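Local atomic coordinates of response regulator (Pseudomonas putida, PDB entry 3HDV), a protein that probably acts as the receiver part of a bacterial response regulator, taking up a phosphoryl group on an aspartate to relay a signal in transcription control. Residues B[72-75]-B[81-84]; B[56-61]-B[68-73]; B[106-111]-B[118-123]; B[9-14]-B[45-50]. All blocks are in the same frame, centred on the assembly; numbering follows the deposited sequence.

Contact 1. Residues B[72-75]-B[81-84]; sequences RTIR and ALSI
With CG anti to the carbonyl carbon and the chain bent at chi2 (-62°), the side chain carries the guanidinium of Arg75, on helix 67-75, to Leu82 beside strand 83-88. Its NH1 donates to Leu82 O over 2.7 Å in a nearly straight bond (163°) that lies in both the guanidinium plane and the carbonyl plane, on a lone pair of the oxygen. NH2 adds a weak bond to the same oxygen and another weak one to a water that also accepts from Ile84 N. Over one face of the guanidinium sits the CD1 methyl of Ile84, 3.7 Å from Arg75 NH2. Outside the pair, Arg75 NE donates to Leu102 O, which helps fix the rotation of the group. Replaced by an alanine, this position is likely to leave Leu82 O without its strong donor and the CD1 methyl of Ile84 without its cover. Alongside these polar contacts, Ile74 packs toward the sheet: its CG2 lies 4.1 Å from Leu82 CD2, and its CD1 meets Ile84 CD1 tip to tip at 4.2 Å. The arrangement belongs to the second half of a beta-alpha-beta crossover, strand 53-58, helix 67-75 and strand 83-88, in the CheY-like receiver fold.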
loop_
_atom_site.group_PDB
_atom_site.type_symbol
_atom_site.label_atom_id
_atom_site.label_comp_id
_atom_site.label_asym_id
_atom_site.label_seq_id
_atom_site.Cartn_x
_atom_site.Cartn_y
_atom_site.Cartn_z
ATOM N N ARG B 72 9.581 17.651 14.281
ATOM C CA ARG B 72 10.340 18.607 15.084
ATOM C C ARG B 72 11.844 18.463 14.873
ATOM O O ARG B 72 12.535 19.454 14.681
ATOM C CB ARG B 72 10.055 18.397 16.569
ATOM C CG ARG B 72 8.946 19.232 17.121
ATOM C CD ARG B 72 8.425 18.511 18.347
ATOM N NE ARG B 72 7.265 19.171 18.903
ATOM C CZ ARG B 72 6.472 18.627 19.819
ATOM N NH1 ARG B 72 6.720 17.405 20.271
ATOM N NH2 ARG B 72 5.434 19.312 20.280
ATOM N N THR B 73 12.362 17.242 14.887
ATOM C CA THR B 73 13.819 17.111 14.661
ATOM C C THR B 73 14.217 17.508 13.245
ATOM O O THR B 73 15.333 18.045 13.029
ATOM C CB THR B 73 14.361 15.724 14.962
ATOM O OG1 THR B 73 13.861 14.774 14.012
ATOM C CG2 THR B 73 14.036 15.321 16.381
ATOM N N ILE B 74 13.339 17.233 12.261
ATOM C CA ILE B 74 13.628 17.663 10.892
ATOM C C ILE B 74 13.728 19.200 10.806
ATOM O O ILE B 74 14.641 19.728 10.200
ATOM C CB ILE B 74 12.642 17.085 9.830
ATOM C CG1 ILE B 74 12.806 15.571 9.730
ATOM C CG2 ILE B 74 12.897 17.721 8.453
ATOM C CD1 ILE B 74 11.661 14.856 9.001
ATOM N N ARG B 75 12.790 19.902 11.427
ATOM C CA ARG B 75 12.744 21.345 11.328
ATOM C C ARG B 75 13.903 22.009 12.069
ATOM O O ARG B 75 14.170 23.184 11.856
ATOM C CB ARG B 75 11.384 21.907 11.845
ATOM C CG ARG B 75 10.176 21.524 10.989
ATOM C CD ARG B 75 10.273 22.062 9.586
ATOM N NE ARG B 75 9.057 21.756 8.829
ATOM C CZ ARG B 75 9.041 21.186 7.635
ATOM N NH1 ARG B 75 10.194 20.872 7.037
ATOM N NH2 ARG B 75 7.866 20.942 7.021
ATOM N N ALA B 81 13.912 22.593 5.480
ATOM C CA ALA B 81 13.031 23.046 4.394
ATOM C C ALA B 81 12.279 21.882 3.740
ATOM O O ALA B 81 11.493 22.105 2.826
ATOM C CB ALA B 81 13.823 23.842 3.323
ATOM N N LEU B 82 12.524 20.658 4.190
ATOM C CA LEU B 82 11.887 19.466 3.609
ATOM C C LEU B 82 10.348 19.583 3.561
ATOM O O LEU B 82 9.707 19.859 4.579
ATOM C CB LEU B 82 12.259 18.211 4.392
ATOM C CG LEU B 82 11.659 16.877 3.892
ATOM C CD1 LEU B 82 12.269 16.411 2.568
ATOM C CD2 LEU B 82 11.891 15.824 4.959
ATOM N N SER B 83 9.800 19.401 2.370
ATOM C CA SER B 83 8.360 19.278 2.187
ATOM C C SER B 83 7.801 18.033 2.890
ATOM O O SER B 83 8.261 16.931 2.642
ATOM C CB SER B 83 8.097 19.125 0.708
ATOM O OG SER B 83 8.272 20.383 0.129
ATOM N N ILE B 84 6.789 18.228 3.724
ATOM C CA ILE B 84 6.219 17.130 4.493
ATOM C C ILE B 84 4.704 17.185 4.368
ATOM O O ILE B 84 4.089 18.244 4.541
ATOM C CB ILE B 84 6.649 17.219 5.966
ATOM C CG1 ILE B 84 8.174 17.100 6.063
ATOM C CG2 ILE B 84 5.978 16.136 6.861
ATOM C CD1 ILE B 84 8.639 17.350 7.491
HETATM O O HOH W 1 6.629 21.118 4.586
#

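Contact 2. Residues B[56-61]-B[68-73]; sequences MITDLR and LDLIRT
Leu60, Leu70 and Ile71 bury the most surface where helix 67-75 packs against strand 53-58, the axes of the two short segments 10.6 Å apart at closest approach and roughly antiparallel (152°). Leu70 points its side chain at the strand, and its CD2 meets the selenomethionine at position 56 tip to tip, 3.9 Å from Met56 CE. The same methyl slides past Thr58, 4.1 Å from Thr58 OG1. Leu60, just beyond the strand, sets CD2 4.3 Å from Ile71 CD1 and 3.7 Å from Leu68 N. A water accepts from Leu68 N and donates to Leu60 O, so the polar backbone at this edge is bridged. Thr58 OG1, anti to the backbone N (chi1 -169°), donates to Asp59 O at 2.8 Å; this torsion sets CG2 between the N and the carbonyl carbon, where it meets Ile71 CD1 obliquely. A glycine in place of Thr58 would probably open a gap beside Ile71 CD1 and leave Asp59 O without this donor. Arg61 N meets Asp59 OD1 from above the carboxylate plane, closing an Asx turn, while Leu60 N and Gly89 N donate to the same oxygen. Strand 53-58 and helix 67-75 form the first half of a beta-alpha-beta crossover, and Asp59, predicted to be phosphorylated, comes just past the C-terminal end of the strand, as in receiver domains.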
loop_
_atom_site.group_PDB
_atom_site.type_symbol
_atom_site.label_atom_id
_atom_site.label_comp_id
_atom_site.label_asym_id
_atom_site.label_seq_id
_atom_site.Cartn_x
_atom_site.Cartn_y
_atom_site.Cartn_z
HETATM N N MSE B 56 8.528 14.047 2.054
HETATM C CA MSE B 56 8.276 12.933 2.955
HETATM C C MSE B 56 6.783 12.897 3.324
HETATM O O MSE B 56 6.201 13.927 3.657
HETATM C CB MSE B 56 9.092 13.130 4.214
HETATM C CG MSE B 56 9.082 11.958 5.140
HETATM SE SE MSE B 56 10.011 12.404 6.819
HETATM C CE MSE B 56 8.666 13.544 7.695
ATOM N N ILE B 57 6.222 11.703 3.288
ATOM C CA ILE B 57 4.879 11.427 3.793
ATOM C C ILE B 57 5.013 10.642 5.089
ATOM O O ILE B 57 5.678 9.622 5.111
ATOM C CB ILE B 57 4.022 10.602 2.794
ATOM C CG1 ILE B 57 3.859 11.417 1.495
ATOM C CG2 ILE B 57 2.614 10.229 3.445
ATOM C CD1 ILE B 57 3.336 10.604 0.373
ATOM N N THR B 58 4.388 11.124 6.154
ATOM C CA THR B 58 4.461 10.447 7.431
ATOM C C THR B 58 3.138 10.304 8.185
ATOM O O THR B 58 2.255 11.159 8.096
ATOM C CB THR B 58 5.536 11.101 8.371
ATOM O OG1 THR B 58 5.747 10.251 9.505
ATOM C CG2 THR B 58 5.069 12.456 8.881
ATOM N N ASP B 59 3.001 9.189 8.904
ATOM C CA ASP B 59 1.950 9.043 9.959
ATOM C C ASP B 59 2.455 9.790 11.204
ATOM O O ASP B 59 3.666 10.110 11.318
ATOM C CB ASP B 59 1.661 7.547 10.243
ATOM C CG ASP B 59 0.271 7.300 10.893
ATOM O OD1 ASP B 59 -0.360 8.224 11.477
ATOM O OD2 ASP B 59 -0.184 6.161 10.854
ATOM N N LEU B 60 1.534 10.117 12.110
ATOM C CA LEU B 60 1.831 10.710 13.391
ATOM C C LEU B 60 1.933 9.612 14.454
ATOM O O LEU B 60 2.727 9.692 15.369
ATOM C CB LEU B 60 0.714 11.693 13.751
ATOM C CG LEU B 60 0.714 12.999 12.922
ATOM C CD1 LEU B 60 -0.344 13.885 13.548
ATOM C CD2 LEU B 60 2.099 13.737 12.867
ATOM N N ARG B 61 1.120 8.581 14.279
ATOM C CA ARG B 61 0.959 7.474 15.202
ATOM C C ARG B 61 2.019 6.373 14.933
ATOM O O ARG B 61 1.817 5.464 14.130
ATOM C CB ARG B 61 -0.458 6.976 14.947
ATOM C CG ARG B 61 -1.344 6.764 16.148
ATOM C CD ARG B 61 -1.710 7.948 17.051
ATOM N NE ARG B 61 -0.603 8.726 17.623
ATOM C CZ ARG B 61 -0.566 10.047 17.537
ATOM N NH1 ARG B 61 -1.560 10.696 16.900
ATOM N NH2 ARG B 61 0.429 10.716 18.055
ATOM N N LEU B 68 5.052 13.506 15.131
ATOM C CA LEU B 68 5.268 14.883 15.552
ATOM C C LEU B 68 6.745 15.119 15.999
ATOM O O LEU B 68 7.360 16.117 15.624
ATOM C CB LEU B 68 4.298 15.298 16.654
ATOM C CG LEU B 68 4.505 16.571 17.436
ATOM C CD1 LEU B 68 4.600 17.770 16.551
ATOM C CD2 LEU B 68 3.401 16.740 18.513
ATOM N N ASP B 69 7.289 14.209 16.786
ATOM C CA ASP B 69 8.688 14.337 17.225
ATOM C C ASP B 69 9.623 14.274 16.014
ATOM O O ASP B 69 10.594 15.021 15.960
ATOM C CB ASP B 69 9.049 13.218 18.200
ATOM C CG ASP B 69 8.560 13.481 19.620
ATOM O OD1 ASP B 69 8.320 14.640 19.980
ATOM O OD2 ASP B 69 8.434 12.515 20.387
ATOM N N LEU B 70 9.345 13.401 15.042
ATOM C CA LEU B 70 10.183 13.310 13.848
ATOM C C LEU B 70 10.197 14.632 13.102
ATOM O O LEU B 70 11.260 15.151 12.742
ATOM C CB LEU B 70 9.723 12.179 12.928
ATOM C CG LEU B 70 10.237 12.180 11.471
ATOM C CD1 LEU B 70 11.786 11.979 11.417
ATOM C CD2 LEU B 70 9.559 11.107 10.630
ATOM N N ILE B 71 9.027 15.207 12.872
ATOM C CA ILE B 71 8.931 16.500 12.230
ATOM C C ILE B 71 9.714 17.599 12.967
ATOM O O ILE B 71 10.427 18.381 12.344
ATOM C CB ILE B 71 7.416 16.921 11.998
ATOM C CG1 ILE B 71 6.766 15.893 11.060
ATOM C CG2 ILE B 71 7.329 18.332 11.435
ATOM C CD1 ILE B 71 5.227 15.983 10.936
ATOM N N ARG B 72 9.581 17.651 14.281
ATOM C CA ARG B 72 10.340 18.607 15.084
ATOM C C ARG B 72 11.844 18.463 14.873
ATOM O O ARG B 72 12.535 19.454 14.681
ATOM C CB ARG B 72 10.055 18.397 16.569
ATOM C CG ARG B 72 8.946 19.232 17.121
ATOM C CD ARG B 72 8.425 18.511 18.347
ATOM N NE ARG B 72 7.265 19.171 18.903
ATOM C CZ ARG B 72 6.472 18.627 19.819
ATOM N NH1 ARG B 72 6.720 17.405 20.271
ATOM N NH2 ARG B 72 5.434 19.312 20.280
ATOM N N THR B 73 12.362 17.242 14.887
ATOM C CA THR B 73 13.819 17.111 14.661
ATOM C C THR B 73 14.217 17.508 13.245
ATOM O O THR B 73 15.333 18.045 13.029
ATOM C CB THR B 73 14.361 15.724 14.962
ATOM O OG1 THR B 73 13.861 14.774 14.012
ATOM C CG2 THR B 73 14.036 15.321 16.381
HETATM O O HOH W 2 2.723 12.448 16.495
#

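Contact 3. Residues B[106-111]-B[118-123]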
loop_
_atom_site.group_PDB
_atom_site.type_symbol
_atom_site.label_atom_id
_atom_site.label_comp_id
_atom_site.label_asym_id
_atom_site.label_seq_id
_atom_site.Cartn_x
_atom_site.Cartn_y
_atom_site.Cartn_z
ATOM N N ASP B 106 0.499 19.612 4.001
ATOM C CA ASP B 106 -0.906 19.432 4.368
ATOM C C ASP B 106 -0.983 18.344 5.412
ATOM O O ASP B 106 0.034 17.672 5.672
ATOM C CB ASP B 106 -1.749 19.017 3.150
ATOM C CG ASP B 106 -3.207 19.491 3.244
ATOM O OD1 ASP B 106 -3.766 19.795 4.350
ATOM O OD2 ASP B 106 -3.804 19.591 2.164
ATOM N N PHE B 107 -2.194 18.148 5.971
ATOM C CA PHE B 107 -2.422 17.227 7.079
ATOM C C PHE B 107 -3.692 16.513 6.648
ATOM O O PHE B 107 -4.766 17.100 6.684
ATOM C CB PHE B 107 -2.607 18.050 8.366
ATOM C CG PHE B 107 -2.727 17.249 9.651
ATOM C CD1 PHE B 107 -1.793 17.420 10.665
ATOM C CD2 PHE B 107 -3.815 16.394 9.887
ATOM C CE1 PHE B 107 -1.882 16.713 11.892
ATOM C CE2 PHE B 107 -3.924 15.663 11.114
ATOM C CZ PHE B 107 -2.960 15.831 12.113
ATOM N N LEU B 108 -3.573 15.253 6.250
ATOM C CA LEU B 108 -4.707 14.470 5.800
ATOM C C LEU B 108 -5.065 13.404 6.812
ATOM O O LEU B 108 -4.183 12.818 7.424
ATOM C CB LEU B 108 -4.357 13.772 4.484
ATOM C CG LEU B 108 -4.533 14.501 3.153
ATOM C CD1 LEU B 108 -4.090 15.899 3.197
ATOM C CD2 LEU B 108 -3.901 13.739 1.943
ATOM N N LEU B 109 -6.343 13.079 6.936
ATOM C CA LEU B 109 -6.745 11.970 7.813
ATOM C C LEU B 109 -6.927 10.681 7.034
ATOM O O LEU B 109 -7.393 10.691 5.892
ATOM C CB LEU B 109 -8.002 12.326 8.641
ATOM C CG LEU B 109 -7.946 13.539 9.600
ATOM C CD1 LEU B 109 -9.362 13.837 10.163
ATOM C CD2 LEU B 109 -7.004 13.242 10.740
ATOM N N LYS B 110 -6.533 9.576 7.642
ATOM C CA LYS B 110 -6.820 8.239 7.104
ATOM C C LYS B 110 -8.345 7.966 7.294
ATOM O O LYS B 110 -8.930 8.534 8.181
ATOM C CB LYS B 110 -5.956 7.178 7.817
ATOM C CG LYS B 110 -4.401 7.340 7.629
ATOM C CD LYS B 110 -3.628 6.326 8.459
ATOM C CE LYS B 110 -3.773 4.916 7.857
ATOM N NZ LYS B 110 -3.070 3.829 8.671
ATOM N N PRO B 111 -8.987 7.158 6.427
ATOM C CA PRO B 111 -8.482 6.570 5.167
ATOM C C PRO B 111 -8.168 7.666 4.144
ATOM O O PRO B 111 -8.998 8.571 3.869
ATOM C CB PRO B 111 -9.644 5.677 4.670
ATOM C CG PRO B 111 -10.600 5.587 5.786
ATOM C CD PRO B 111 -10.406 6.783 6.675
ATOM N N LEU B 118 -2.264 12.666 -4.309
ATOM C CA LEU B 118 -1.495 12.763 -5.524
ATOM C C LEU B 118 -1.402 14.230 -6.037
ATOM O O LEU B 118 -0.331 14.699 -6.473
ATOM C CB LEU B 118 -2.062 11.780 -6.555
ATOM C CG LEU B 118 -1.310 11.593 -7.867
ATOM C CD1 LEU B 118 0.005 10.762 -7.680
ATOM C CD2 LEU B 118 -2.276 11.057 -9.061
ATOM N N GLU B 119 -2.500 14.978 -5.936
ATOM C CA GLU B 119 -2.491 16.414 -6.300
ATOM C C GLU B 119 -1.450 17.180 -5.498
ATOM O O GLU B 119 -0.659 17.922 -6.064
ATOM C CB GLU B 119 -3.867 17.035 -6.066
ATOM C CG GLU B 119 -4.850 16.698 -7.149
ATOM C CD GLU B 119 -6.234 17.277 -6.898
ATOM O OE1 GLU B 119 -7.225 16.614 -7.319
ATOM O OE2 GLU B 119 -6.332 18.370 -6.268
ATOM N N LEU B 120 -1.440 16.986 -4.172
ATOM C CA LEU B 120 -0.412 17.588 -3.307
ATOM C C LEU B 120 1.001 17.160 -3.673
ATOM O O LEU B 120 1.884 17.996 -3.713
ATOM C CB LEU B 120 -0.667 17.281 -1.831
ATOM C CG LEU B 120 -1.992 17.702 -1.228
ATOM C CD1 LEU B 120 -2.138 17.073 0.183
ATOM C CD2 LEU B 120 -2.155 19.233 -1.194
ATOM N N VAL B 121 1.214 15.869 -3.928
ATOM C CA VAL B 121 2.543 15.358 -4.312
ATOM C C VAL B 121 3.063 15.936 -5.653
ATOM O O VAL B 121 4.197 16.446 -5.736
ATOM C CB VAL B 121 2.564 13.793 -4.354
ATOM C CG1 VAL B 121 3.843 13.310 -4.956
ATOM C CG2 VAL B 121 2.370 13.213 -2.954
ATOM N N ASN B 122 2.229 15.842 -6.686
ATOM C CA ASN B 122 2.515 16.425 -8.009
ATOM C C ASN B 122 2.851 17.908 -7.937
ATOM O O ASN B 122 3.842 18.352 -8.542
ATOM C CB ASN B 122 1.334 16.178 -8.959
ATOM C CG ASN B 122 1.282 14.734 -9.455
ATOM O OD1 ASN B 122 2.285 14.042 -9.431
ATOM N ND2 ASN B 122 0.115 14.285 -9.924
ATOM N N LYS B 123 2.064 18.654 -7.158
ATOM C CA LYS B 123 2.295 20.072 -6.954
ATOM C C LYS B 123 3.618 20.371 -6.257
ATOM O O LYS B 123 4.383 21.247 -6.702
ATOM C CB LYS B 123 1.109 20.691 -6.197
ATOM C CG LYS B 123 1.296 22.160 -5.792
ATOM C CD LYS B 123 -0.068 22.813 -5.550
ATOM C CE LYS B 123 0.046 24.130 -4.768
ATOM N NZ LYS B 123 -1.312 24.668 -4.379
#
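Leu120 carries the helix side of this contact, its CD1 methyl resting against both Asp106 and Leu108 of the edge strand. The methyl lies 3.6 Å from Asp106 CB and equally close to Asp106 OD2, the two side chains crossing at about a right angle; the second methyl, Leu120 CD2, is 3.8 Å from the same oxygen. Leu108 approaches differently, reaching toward Leu120 tip to tip, with Leu108 CD1 3.8 Å from Leu120 CD1. No hydrogen bond joins the segments, and the small interface of 112 Å² rests on this one leucine.

The next shell explains how the aspartate is held. Its CG is anti to the backbone N (chi1 -151°), which brings OD1 round to the N-H of the following residue: Phe107 N donates to Asp106 OD1 over 2.8 Å, on the anti side of the carboxylate. The stronger partner of OD1 is His101 of the second subunit, whose NE2 is hydrogen-bonded to it, and Val97 of that subunit packs on Asp106 and Phe107, so the aspartate has apolar packing from Leu120 within the chain and a polar link across the subunit boundary. On the helix side, Leu120 rests as well on Ile85 of the neighbouring strand, and Leu108 touches Leu117.

Strand 106-109 hydrogen-bonds to strand 83-88, while Phe107 turns to the other face of the sheet against helix 93-101. The contact thus packs the last helix, 114-124, on the outermost strand of the five-stranded parallel sheet, the closing strand-helix pair of the CheY-like receiver fold.

Contact 4. Residues B[9-14]-B[45-50]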
loop_
_atom_site.group_PDB
_atom_site.type_symbol
_atom_site.label_atom_id
_atom_site.label_comp_id
_atom_site.label_asym_id
_atom_site.label_seq_id
_atom_site.Cartn_x
_atom_site.Cartn_y
_atom_site.Cartn_z
ATOM N N LEU B 9 12.019 11.730 -5.715
ATOM C CA LEU B 9 11.947 10.614 -4.777
ATOM C C LEU B 9 11.117 10.995 -3.511
ATOM O O LEU B 9 11.408 12.010 -2.863
ATOM C CB LEU B 9 13.363 10.163 -4.401
ATOM C CG LEU B 9 13.560 9.009 -3.418
ATOM C CD1 LEU B 9 12.915 7.753 -4.060
ATOM C CD2 LEU B 9 15.068 8.833 -3.204
ATOM N N VAL B 10 10.109 10.162 -3.163
ATOM C CA VAL B 10 9.236 10.380 -1.975
ATOM C C VAL B 10 9.649 9.409 -0.895
ATOM O O VAL B 10 9.819 8.260 -1.194
ATOM C CB VAL B 10 7.695 10.210 -2.342
ATOM C CG1 VAL B 10 6.763 10.427 -1.110
ATOM C CG2 VAL B 10 7.301 11.243 -3.436
ATOM N N LEU B 11 9.861 9.876 0.340
ATOM C CA LEU B 11 10.088 8.952 1.456
ATOM C C LEU B 11 8.750 8.729 2.192
ATOM O O LEU B 11 8.151 9.658 2.710
ATOM C CB LEU B 11 11.037 9.567 2.460
ATOM C CG LEU B 11 11.299 8.818 3.776
ATOM C CD1 LEU B 11 12.043 7.497 3.529
ATOM C CD2 LEU B 11 12.134 9.772 4.695
ATOM N N VAL B 12 8.327 7.492 2.297
ATOM C CA VAL B 12 7.081 7.186 3.023
ATOM C C VAL B 12 7.433 6.608 4.391
ATOM O O VAL B 12 8.051 5.555 4.474
ATOM C CB VAL B 12 6.258 6.137 2.256
ATOM C CG1 VAL B 12 4.995 5.720 3.093
ATOM C CG2 VAL B 12 5.825 6.706 0.860
ATOM N N VAL B 13 7.001 7.260 5.458
ATOM C CA VAL B 13 7.364 6.806 6.791
ATOM C C VAL B 13 6.106 6.268 7.496
ATOM O O VAL B 13 5.145 7.001 7.682
ATOM C CB VAL B 13 7.948 7.986 7.618
ATOM C CG1 VAL B 13 8.352 7.571 9.050
ATOM C CG2 VAL B 13 9.054 8.700 6.811
ATOM N N ASP B 14 6.164 5.004 7.908
ATOM C CA ASP B 14 5.067 4.380 8.641
ATOM C C ASP B 14 5.566 3.122 9.314
ATOM O O ASP B 14 6.317 2.336 8.706
ATOM C CB ASP B 14 3.958 4.038 7.623
ATOM C CG ASP B 14 2.653 3.637 8.285
ATOM O OD1 ASP B 14 2.612 3.420 9.529
ATOM O OD2 ASP B 14 1.680 3.562 7.521
ATOM N N LEU B 45 17.849 8.571 8.972
ATOM C CA LEU B 45 18.873 7.917 8.143
ATOM C C LEU B 45 18.703 8.148 6.646
ATOM O O LEU B 45 19.647 8.578 5.974
ATOM C CB LEU B 45 18.943 6.425 8.441
ATOM C CG LEU B 45 19.493 6.102 9.836
ATOM C CD1 LEU B 45 19.369 4.613 10.086
ATOM C CD2 LEU B 45 20.988 6.567 9.941
ATOM N N TYR B 46 17.511 7.838 6.124
ATOM C CA TYR B 46 17.229 7.995 4.725
ATOM C C TYR B 46 17.510 9.438 4.300
ATOM O O TYR B 46 18.168 9.689 3.274
ATOM C CB TYR B 46 15.764 7.613 4.400
ATOM C CG TYR B 46 15.687 6.430 3.474
ATOM C CD1 TYR B 46 16.367 6.473 2.287
ATOM C CD2 TYR B 46 14.989 5.260 3.798
ATOM C CE1 TYR B 46 16.354 5.421 1.395
ATOM C CE2 TYR B 46 14.959 4.160 2.867
ATOM C CZ TYR B 46 15.646 4.288 1.669
ATOM O OH TYR B 46 15.738 3.299 0.694
ATOM N N LEU B 47 17.010 10.380 5.101
ATOM C CA LEU B 47 17.184 11.800 4.803
ATOM C C LEU B 47 18.668 12.203 4.734
ATOM O O LEU B 47 19.064 12.964 3.849
ATOM C CB LEU B 47 16.443 12.674 5.813
ATOM C CG LEU B 47 14.905 12.606 5.740
ATOM C CD1 LEU B 47 14.310 13.377 6.896
ATOM C CD2 LEU B 47 14.399 13.124 4.423
ATOM N N HIS B 48 19.454 11.675 5.666
ATOM C CA HIS B 48 20.880 11.966 5.745
ATOM C C HIS B 48 21.680 11.399 4.533
ATOM O O HIS B 48 22.463 12.124 3.910
ATOM C CB HIS B 48 21.428 11.492 7.093
ATOM C CG HIS B 48 22.811 11.985 7.378
ATOM N ND1 HIS B 48 23.933 11.378 6.855
ATOM C CD2 HIS B 48 23.250 13.070 8.060
ATOM C CE1 HIS B 48 25.006 12.055 7.222
ATOM N NE2 HIS B 48 24.622 13.080 7.962
ATOM N N TYR B 49 21.418 10.142 4.157
ATOM C CA TYR B 49 22.241 9.427 3.187
ATOM C C TYR B 49 21.683 9.434 1.766
ATOM O O TYR B 49 22.334 8.963 0.845
ATOM C CB TYR B 49 22.472 7.984 3.650
ATOM C CG TYR B 49 23.243 7.904 4.938
ATOM C CD1 TYR B 49 24.650 8.091 4.968
ATOM C CD2 TYR B 49 22.597 7.672 6.138
ATOM C CE1 TYR B 49 25.360 8.039 6.165
ATOM C CE2 TYR B 49 23.308 7.591 7.347
ATOM C CZ TYR B 49 24.701 7.775 7.343
ATOM O OH TYR B 49 25.383 7.756 8.553
ATOM N N GLN B 50 20.460 9.925 1.587
ATOM C CA GLN B 50 19.850 9.970 0.271
ATOM C C GLN B 50 19.232 11.343 0.012
ATOM O O GLN B 50 18.038 11.590 0.270
ATOM C CB GLN B 50 18.857 8.813 0.100
ATOM C CG GLN B 50 18.041 8.859 -1.195
ATOM C CD GLN B 50 18.912 8.778 -2.451
ATOM O OE1 GLN B 50 19.572 9.762 -2.843
ATOM N NE2 GLN B 50 18.938 7.600 -3.074
#
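Leu11 drives its two methyls in different directions against helix 40-49. CD1 comes in obliquely to the ring of Tyr46, 3.7 Å from Tyr46 CD2 and 3.8 Å from Tyr46 CG, touching the root of the ring and not its hydroxyl. CD2 turns instead to Leu47, whose side chain it crosses at about a right angle, with Leu11 CD2 4.1 Å from Leu47 CD2. With Leu11 CG anti to the backbone N (chi1 174°), the side chain extends outward from the strand toward the helix, and chi2 (67°) then sets the two methyls against their separate partners. Leu11 buries more surface here than any other residue of the pair.

Strand 9-13 lies between strands 33-37 and 53-58 in the parallel sheet of the receiver domain, and helix 40-49 packs across one face of it. Helix 17-29 covers the other face, where Val10 and Val12 point, so the alternation of side chains along the strand serves both layers of the alpha/beta/alpha sandwich.

Further toward the start of the strand, Leu9 meets the end of the helix. Its CD2 lies 3.6 Å from Gln50 CG and 3.9 Å from Gln50 CD, the two side chains again crossing nearly at a right angle. Gln50 is the first residue to leave helical geometry, yet Gln50 N still donates to Tyr46 O. Its chain bends at chi2 (62°), offering the aliphatic part to the leucine, while the amide oxygen OE1 accepts from Arg52 N. Tyr46 leans also on Val35 of the neighbouring strand, and Leu47 also touches Leu82.

How the contacts relate
One central sheet underlies all four contacts, and contact 2 touches each of the others. It shares helix 67-75 with contact 1, and Ile74 CD1 packs 3.5 Å from Met56 CE. Toward contact 4 the strands pair directly, with Ile57 N 2.9 Å from Leu11 O. Contacts 1 and 4 meet through Leu47, which lies against both Ile74 and Leu82. Toward the outermost strand, 106-109, Leu60 CD1 reaches Phe107 CZ at 3.6 Å, joining contacts 2 and 3. Contacts 3 and 4 are farthest apart, about 17 Å between centres. The predicted phosphorylation site, Asp59, lies within contact 2, with Asp59 OD2 4.2 Å from Lys110 CD of contact 3.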